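Local coordinates for protein terminal oxygenase component of carbazole 1,9a-dioxygenase (Nocardioides aromaticivorans, PDB 3GCF) that probably adds oxygen to carbazole as the terminal oxygenase of a Rieske dioxygenase system, using a [2Fe-2S] cluster and a mononuclear non-heme iron, at residues G168-V173 and E299-L304; I285-Y290 and V303-V308. One frame throughout, in Å; residues are numbered along the deposited sequence.

Overall arrangement
Interactions 1 and 2 show how one strand, next to the edge of its sheet within this chain, can pair along both edges. In one antiparallel sheet of the catalytic region, strand 298-307 lies between strands 164-173 and 285-292. Gly168-Val173 comes first in the chain; over a hundred residues later come Ile285-Tyr290 and, after a short connection, the shared strand. Interaction 1 pairs strands far apart in sequence, interaction 2 those of a hairpin. Their centres are 11 Å apart; they share Val303 and Leu304, and a hydrogen bond joins Tyr300 OH to Glu288 OE2. The Tyr300 and Gln286 side chains lie about 6 and about 8 Å from the iron(II) ion, so the sheet borders the iron site.

Interaction 1 of 2, residues G168-V173 and E299-L304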
loop_
_atom_site.group_PDB
_atom_site.type_symbol
_atom_site.label_atom_id
_atom_site.label_comp_id
_atom_site.label_asym_id
_atom_site.label_seq_id
_atom_site.Cartn_x
_atom_site.Cartn_y
_atom_site.Cartn_z
ATOM N N GLY A 168 -26.389 -17.543 -10.893
ATOM C CA GLY A 168 -25.138 -17.484 -10.165
ATOM C C GLY A 168 -24.776 -16.111 -9.639
ATOM O O GLY A 168 -25.554 -15.165 -9.730
ATOM N N ILE A 169 -23.584 -16.020 -9.063
ATOM C CA ILE A 169 -23.066 -14.769 -8.530
ATOM C C ILE A 169 -21.582 -14.762 -8.826
ATOM O O ILE A 169 -21.015 -15.783 -9.218
ATOM C CB ILE A 169 -23.259 -14.662 -7.003
ATOM C CG1 ILE A 169 -22.574 -15.847 -6.309
ATOM C CG2 ILE A 169 -24.747 -14.597 -6.667
ATOM C CD1 ILE A 169 -22.583 -15.774 -4.807
ATOM N N ARG A 170 -20.956 -13.605 -8.654
ATOM C CA ARG A 170 -19.524 -13.472 -8.881
ATOM C C ARG A 170 -18.993 -12.567 -7.796
ATOM O O ARG A 170 -19.739 -11.767 -7.232
ATOM C CB ARG A 170 -19.239 -12.859 -10.258
ATOM C CG ARG A 170 -19.778 -11.438 -10.464
ATOM C CD ARG A 170 -19.627 -11.011 -11.928
ATOM N NE ARG A 170 -20.139 -9.668 -12.198
ATOM C CZ ARG A 170 -19.404 -8.559 -12.159
ATOM N NH1 ARG A 170 -18.109 -8.613 -11.855
ATOM N NH2 ARG A 170 -19.960 -7.389 -12.444
ATOM N N ARG A 171 -17.709 -12.706 -7.495
ATOM C CA ARG A 171 -17.072 -11.885 -6.482
ATOM C C ARG A 171 -15.580 -11.896 -6.776
ATOM O O ARG A 171 -15.084 -12.770 -7.493
ATOM C CB ARG A 171 -17.333 -12.454 -5.080
ATOM C CG ARG A 171 -16.419 -13.622 -4.706
ATOM C CD ARG A 171 -16.784 -14.230 -3.356
ATOM N NE ARG A 171 -17.797 -15.273 -3.470
ATOM C CZ ARG A 171 -18.333 -15.907 -2.431
ATOM N NH1 ARG A 171 -17.953 -15.595 -1.199
ATOM N NH2 ARG A 171 -19.237 -16.862 -2.620
ATOM N N THR A 172 -14.876 -10.924 -6.216
ATOM C CA THR A 172 -13.435 -10.789 -6.385
ATOM C C THR A 172 -12.715 -11.559 -5.282
ATOM O O THR A 172 -13.139 -11.525 -4.134
ATOM C CB THR A 172 -13.035 -9.300 -6.309
ATOM O OG1 THR A 172 -13.690 -8.582 -7.365
ATOM C CG2 THR A 172 -11.521 -9.130 -6.434
ATOM N N VAL A 173 -11.635 -12.255 -5.638
ATOM C CA VAL A 173 -10.835 -13.021 -4.681
ATOM C C VAL A 173 -9.388 -12.550 -4.809
ATOM O O VAL A 173 -8.881 -12.378 -5.919
ATOM C CB VAL A 173 -10.891 -14.543 -4.967
ATOM C CG1 VAL A 173 -10.007 -15.298 -3.973
ATOM C CG2 VAL A 173 -12.328 -15.039 -4.866
ATOM N N GLU A 299 -11.759 -13.226 -10.542
ATOM C CA GLU A 299 -13.189 -13.092 -10.328
ATOM C C GLU A 299 -13.748 -14.502 -10.249
ATOM O O GLU A 299 -13.660 -15.279 -11.206
ATOM C CB GLU A 299 -13.846 -12.332 -11.480
ATOM C CG GLU A 299 -15.306 -11.980 -11.218
ATOM C CD GLU A 299 -15.477 -10.854 -10.201
ATOM O OE1 GLU A 299 -14.463 -10.371 -9.653
ATOM O OE2 GLU A 299 -16.633 -10.447 -9.953
ATOM N N TYR A 300 -14.315 -14.822 -9.095
ATOM C CA TYR A 300 -14.875 -16.136 -8.830
ATOM C C TYR A 300 -16.365 -16.165 -9.162
ATOM O O TYR A 300 -17.157 -15.475 -8.529
ATOM C CB TYR A 300 -14.618 -16.459 -7.353
ATOM C CG TYR A 300 -15.250 -17.713 -6.784
ATOM C CD1 TYR A 300 -15.299 -18.904 -7.511
ATOM C CD2 TYR A 300 -15.741 -17.719 -5.475
ATOM C CE1 TYR A 300 -15.823 -20.074 -6.942
ATOM C CE2 TYR A 300 -16.261 -18.872 -4.898
ATOM C CZ TYR A 300 -16.300 -20.046 -5.630
ATOM O OH TYR A 300 -16.817 -21.178 -5.040
ATOM N N PHE A 301 -16.732 -16.945 -10.178
ATOM C CA PHE A 301 -18.132 -17.089 -10.582
ATOM C C PHE A 301 -18.641 -18.432 -10.069
ATOM O O PHE A 301 -17.953 -19.444 -10.176
ATOM C CB PHE A 301 -18.296 -17.104 -12.113
ATOM C CG PHE A 301 -18.085 -15.770 -12.788
ATOM C CD1 PHE A 301 -16.813 -15.215 -12.898
ATOM C CD2 PHE A 301 -19.161 -15.097 -13.369
ATOM C CE1 PHE A 301 -16.610 -14.010 -13.581
ATOM C CE2 PHE A 301 -18.975 -13.885 -14.057
ATOM C CZ PHE A 301 -17.693 -13.341 -14.164
ATOM N N GLN A 302 -19.847 -18.438 -9.516
ATOM C CA GLN A 302 -20.465 -19.665 -9.047
ATOM C C GLN A 302 -21.800 -19.697 -9.770
ATOM O O GLN A 302 -22.600 -18.785 -9.605
ATOM C CB GLN A 302 -20.702 -19.622 -7.541
ATOM C CG GLN A 302 -19.448 -19.647 -6.704
ATOM C CD GLN A 302 -19.715 -19.188 -5.294
ATOM O OE1 GLN A 302 -19.967 -18.009 -5.056
ATOM N NE2 GLN A 302 -19.675 -20.117 -4.349
ATOM N N VAL A 303 -22.039 -20.732 -10.570
ATOM C CA VAL A 303 -23.286 -20.827 -11.322
ATOM C C VAL A 303 -23.956 -22.172 -11.107
ATOM O O VAL A 303 -23.359 -23.227 -11.337
ATOM C CB VAL A 303 -23.045 -20.633 -12.839
ATOM C CG1 VAL A 303 -24.375 -20.431 -13.559
ATOM C CG2 VAL A 303 -22.130 -19.442 -13.074
ATOM N N LEU A 304 -25.207 -22.129 -10.665
ATOM C CA LEU A 304 -25.964 -23.343 -10.407
ATOM C C LEU A 304 -26.891 -23.660 -11.573
ATOM O O LEU A 304 -27.569 -22.778 -12.100
ATOM C CB LEU A 304 -26.761 -23.187 -9.110
ATOM C CG LEU A 304 -25.899 -22.916 -7.867
ATOM C CD1 LEU A 304 -26.781 -22.910 -6.628
ATOM C CD2 LEU A 304 -24.813 -23.977 -7.735
HETATM O O HOH W 1 -18.693 -15.736 -6.329
#
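Gly168-Val173 belongs to the outermost strand, within this chain, of the large antiparallel sheet of the catalytic domain, and pairs with Glu299-Leu304. Ile169 with Gln302 and Arg171 with Tyr300 form the hydrogen-bonded pairs; Tyr300 N reaches Arg171 O at 2.7 Å.

On the face carrying Arg170, Thr172, Glu299 and Phe301, a bend at chi2 (73°) turns the Glu299 carboxylate back across the neighbouring strand. Its OE1 receives Thr172 OG1 on the syn lone pair, at 3.0 Å, while Arg170 NH1 meets OE2 of Glu299 from above the carboxylate plane, also at 3.0 Å. The guanidinium is shared: its NH2 forms a second salt bridge, with Glu43. Arg170 CB sits over the centre of the Phe301 ring, a CH-pi contact of 3.9 Å to the centroid. With an alanine in place of Glu299, Thr172 OG1 would probably lose its acceptor and Arg170 one of its two carboxylates, leaving the guanidinium freer to turn.

On the face of Arg171, Tyr300 and Gln302 a water joins the two strands, accepting from Arg171 NE and donating to Tyr300 O and Gln302 OE1. Arg171 NH2 points in its own guanidinium plane at Gln302 OE1 (2.8 Å, 164°). Asp335 holds Arg171 NH1, and Glu288 the hydroxyl of Tyr300, close to the iron. A salt bridge on one face, and a guanidinium-amide bond with a water bridge on the other, thus add to the backbone bonding.

Interaction 2 of 2, residues I285-Y290 and V303-V308; sequences IQYEFY and VLQRKV
Tyr287 and Gln305 meet because of their torsions: the tyrosine CG stands opposite its own carbonyl carbon (chi1 -65°), which tilts the ring back over its own strand, toward the Ile285 end, while the glutamine runs fully extended (chi1 175°) and carries its amide out to the phenol. There Tyr287 OH donates to Gln305 OE1 at a short 2.6 Å. The hydroxyl sits above the amide carbonyl plane, off any lone pair. Ring and amide planes are 73° apart, and Gln305 CD lies at the ring's edge, in its plane; Tyr287 CE2 lies only 3.2 Å from Gln305 OE1. The amide is further fixed by its NE2, which bonds Gly158 O and Thr164 OG1, and Phe159 packs edge-to-face with the tyrosine. Ile285 runs alongside the glutamine, its CD1 3.8 Å from Gln305 OE1.

These side chains decorate an antiparallel beta hairpin made of strands 285-292 and 298-307, within the catalytic sheet. Ile285 with Gln305 and Tyr287 with Val303 are its hydrogen-bonded pairs here, the latter joined by Tyr287 N to Val303 O at 2.8 Å and by a return bond from Val303 N. On the tyrosine's face, Val303 CG2 also touches Phe289 CE1 at 4.2 Å.

The opposite face carries the non-hydrogen-bonded pair Gln286 and Leu304. They lie side by side, with Leu304 CD2 packed along the glutamine from CB to OE1, 3.5 Å from that oxygen. Gln286 NE2 gives hydrogen bonds to Asn334 OD1 and to Glu288 OE2 (2.9 Å). Glu288 OE1 in turn receives Tyr290 OH on its anti lone pair. This polar group lies on the iron side of the hairpin.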
loop_
_atom_site.group_PDB
_atom_site.type_symbol
_atom_site.label_atom_id
_atom_site.label_comp_id
_atom_site.label_asym_id
_atom_site.label_seq_id
_atom_site.Cartn_x
_atom_site.Cartn_y
_atom_site.Cartn_z
ATOM N N ILE A 285 -26.270 -28.766 -10.417
ATOM C CA ILE A 285 -24.894 -28.929 -10.850
ATOM C C ILE A 285 -24.242 -27.561 -10.613
ATOM O O ILE A 285 -24.853 -26.526 -10.886
ATOM C CB ILE A 285 -24.806 -29.315 -12.342
ATOM C CG1 ILE A 285 -25.271 -30.764 -12.521
ATOM C CG2 ILE A 285 -23.367 -29.149 -12.851
ATOM C CD1 ILE A 285 -25.215 -31.257 -13.960
ATOM N N GLN A 286 -23.024 -27.556 -10.079
ATOM C CA GLN A 286 -22.321 -26.306 -9.803
ATOM C C GLN A 286 -21.123 -26.076 -10.712
ATOM O O GLN A 286 -20.257 -26.935 -10.850
ATOM C CB GLN A 286 -21.856 -26.251 -8.341
ATOM C CG GLN A 286 -21.224 -24.907 -7.944
ATOM C CD GLN A 286 -21.163 -24.698 -6.431
ATOM O OE1 GLN A 286 -22.113 -25.019 -5.712
ATOM N NE2 GLN A 286 -20.054 -24.138 -5.948
ATOM N N TYR A 287 -21.081 -24.901 -11.328
ATOM C CA TYR A 287 -19.987 -24.538 -12.215
ATOM C C TYR A 287 -19.224 -23.394 -11.564
ATOM O O TYR A 287 -19.813 -22.560 -10.873
ATOM C CB TYR A 287 -20.530 -24.076 -13.572
ATOM C CG TYR A 287 -21.241 -25.154 -14.363
ATOM C CD1 TYR A 287 -20.521 -26.131 -15.057
ATOM C CD2 TYR A 287 -22.636 -25.205 -14.410
ATOM C CE1 TYR A 287 -21.178 -27.139 -15.785
ATOM C CE2 TYR A 287 -23.303 -26.207 -15.133
ATOM C CZ TYR A 287 -22.568 -27.167 -15.816
ATOM O OH TYR A 287 -23.223 -28.153 -16.524
ATOM N N GLU A 288 -17.915 -23.354 -11.776
ATOM C CA GLU A 288 -17.106 -22.290 -11.216
ATOM C C GLU A 288 -16.092 -21.805 -12.234
ATOM O O GLU A 288 -15.489 -22.604 -12.959
ATOM C CB GLU A 288 -16.378 -22.762 -9.951
ATOM C CG GLU A 288 -17.296 -23.332 -8.872
ATOM C CD GLU A 288 -16.638 -23.387 -7.502
ATOM O OE1 GLU A 288 -15.401 -23.552 -7.424
ATOM O OE2 GLU A 288 -17.369 -23.275 -6.497
ATOM N N PHE A 289 -15.929 -20.486 -12.300
ATOM C CA PHE A 289 -14.964 -19.866 -13.201
ATOM C C PHE A 289 -14.028 -19.049 -12.317
ATOM O O PHE A 289 -14.433 -18.563 -11.257
ATOM C CB PHE A 289 -15.651 -18.936 -14.204
ATOM C CG PHE A 289 -16.665 -19.616 -15.083
ATOM C CD1 PHE A 289 -17.906 -19.994 -14.580
ATOM C CD2 PHE A 289 -16.391 -19.851 -16.426
ATOM C CE1 PHE A 289 -18.861 -20.592 -15.406
ATOM C CE2 PHE A 289 -17.340 -20.448 -17.259
ATOM C CZ PHE A 289 -18.574 -20.817 -16.749
ATOM N N TYR A 290 -12.782 -18.903 -12.749
ATOM C CA TYR A 290 -11.800 -18.155 -11.979
ATOM C C TYR A 290 -11.050 -17.258 -12.954
ATOM O O TYR A 290 -9.885 -17.485 -13.257
ATOM C CB TYR A 290 -10.842 -19.131 -11.281
ATOM C CG TYR A 290 -11.532 -20.354 -10.684
ATOM C CD1 TYR A 290 -11.848 -21.454 -11.479
ATOM C CD2 TYR A 290 -11.870 -20.405 -9.329
ATOM C CE1 TYR A 290 -12.481 -22.582 -10.943
ATOM C CE2 TYR A 290 -12.505 -21.526 -8.778
ATOM C CZ TYR A 290 -12.806 -22.615 -9.595
ATOM O OH TYR A 290 -13.411 -23.738 -9.067
ATOM N N VAL A 303 -22.039 -20.732 -10.570
ATOM C CA VAL A 303 -23.286 -20.827 -11.322
ATOM C C VAL A 303 -23.956 -22.172 -11.107
ATOM O O VAL A 303 -23.359 -23.227 -11.337
ATOM C CB VAL A 303 -23.045 -20.633 -12.839
ATOM C CG1 VAL A 303 -24.375 -20.431 -13.559
ATOM C CG2 VAL A 303 -22.130 -19.442 -13.074
ATOM N N LEU A 304 -25.207 -22.129 -10.665
ATOM C CA LEU A 304 -25.964 -23.343 -10.407
ATOM C C LEU A 304 -26.891 -23.660 -11.573
ATOM O O LEU A 304 -27.569 -22.778 -12.100
ATOM C CB LEU A 304 -26.761 -23.187 -9.110
ATOM C CG LEU A 304 -25.899 -22.916 -7.867
ATOM C CD1 LEU A 304 -26.781 -22.910 -6.628
ATOM C CD2 LEU A 304 -24.813 -23.977 -7.735
ATOM N N GLN A 305 -26.907 -24.927 -11.974
ATOM C CA GLN A 305 -27.724 -25.384 -13.091
ATOM C C GLN A 305 -28.809 -26.360 -12.661
ATOM O O GLN A 305 -28.533 -27.384 -12.036
ATOM C CB GLN A 305 -26.838 -26.045 -14.142
ATOM C CG GLN A 305 -27.588 -26.675 -15.306
ATOM C CD GLN A 305 -26.639 -27.288 -16.317
ATOM O OE1 GLN A 305 -25.796 -28.109 -15.964
ATOM N NE2 GLN A 305 -26.764 -26.887 -17.574
ATOM N N ARG A 306 -30.043 -26.035 -13.022
ATOM C CA ARG A 306 -31.196 -26.857 -12.690
ATOM C C ARG A 306 -31.952 -27.262 -13.956
ATOM O O ARG A 306 -32.204 -26.436 -14.830
ATOM C CB ARG A 306 -32.126 -26.067 -11.767
ATOM C CG ARG A 306 -33.533 -26.632 -11.635
ATOM C CD ARG A 306 -33.528 -28.007 -11.003
ATOM N NE ARG A 306 -33.137 -27.982 -9.597
ATOM C CZ ARG A 306 -33.873 -27.450 -8.624
ATOM N NH1 ARG A 306 -35.041 -26.893 -8.910
ATOM N NH2 ARG A 306 -33.455 -27.495 -7.363
ATOM N N LYS A 307 -32.306 -28.536 -14.057
ATOM C CA LYS A 307 -33.061 -29.013 -15.212
ATOM C C LYS A 307 -34.491 -28.499 -15.038
ATOM O O LYS A 307 -35.051 -28.577 -13.943
ATOM C CB LYS A 307 -33.046 -30.546 -15.259
ATOM C CG LYS A 307 -33.611 -31.140 -16.544
ATOM C CD LYS A 307 -33.445 -32.656 -16.585
ATOM C CE LYS A 307 -34.004 -33.233 -17.882
ATOM N NZ LYS A 307 -33.862 -34.721 -17.970
ATOM N N VAL A 308 -35.070 -27.957 -16.104
ATOM C CA VAL A 308 -36.431 -27.428 -16.045
ATOM C C VAL A 308 -37.276 -27.901 -17.225
ATOM O O VAL A 308 -36.753 -28.195 -18.297
ATOM C CB VAL A 308 -36.436 -25.883 -16.037
ATOM C CG1 VAL A 308 -35.702 -25.365 -14.815
ATOM C CG2 VAL A 308 -35.794 -25.353 -17.313
#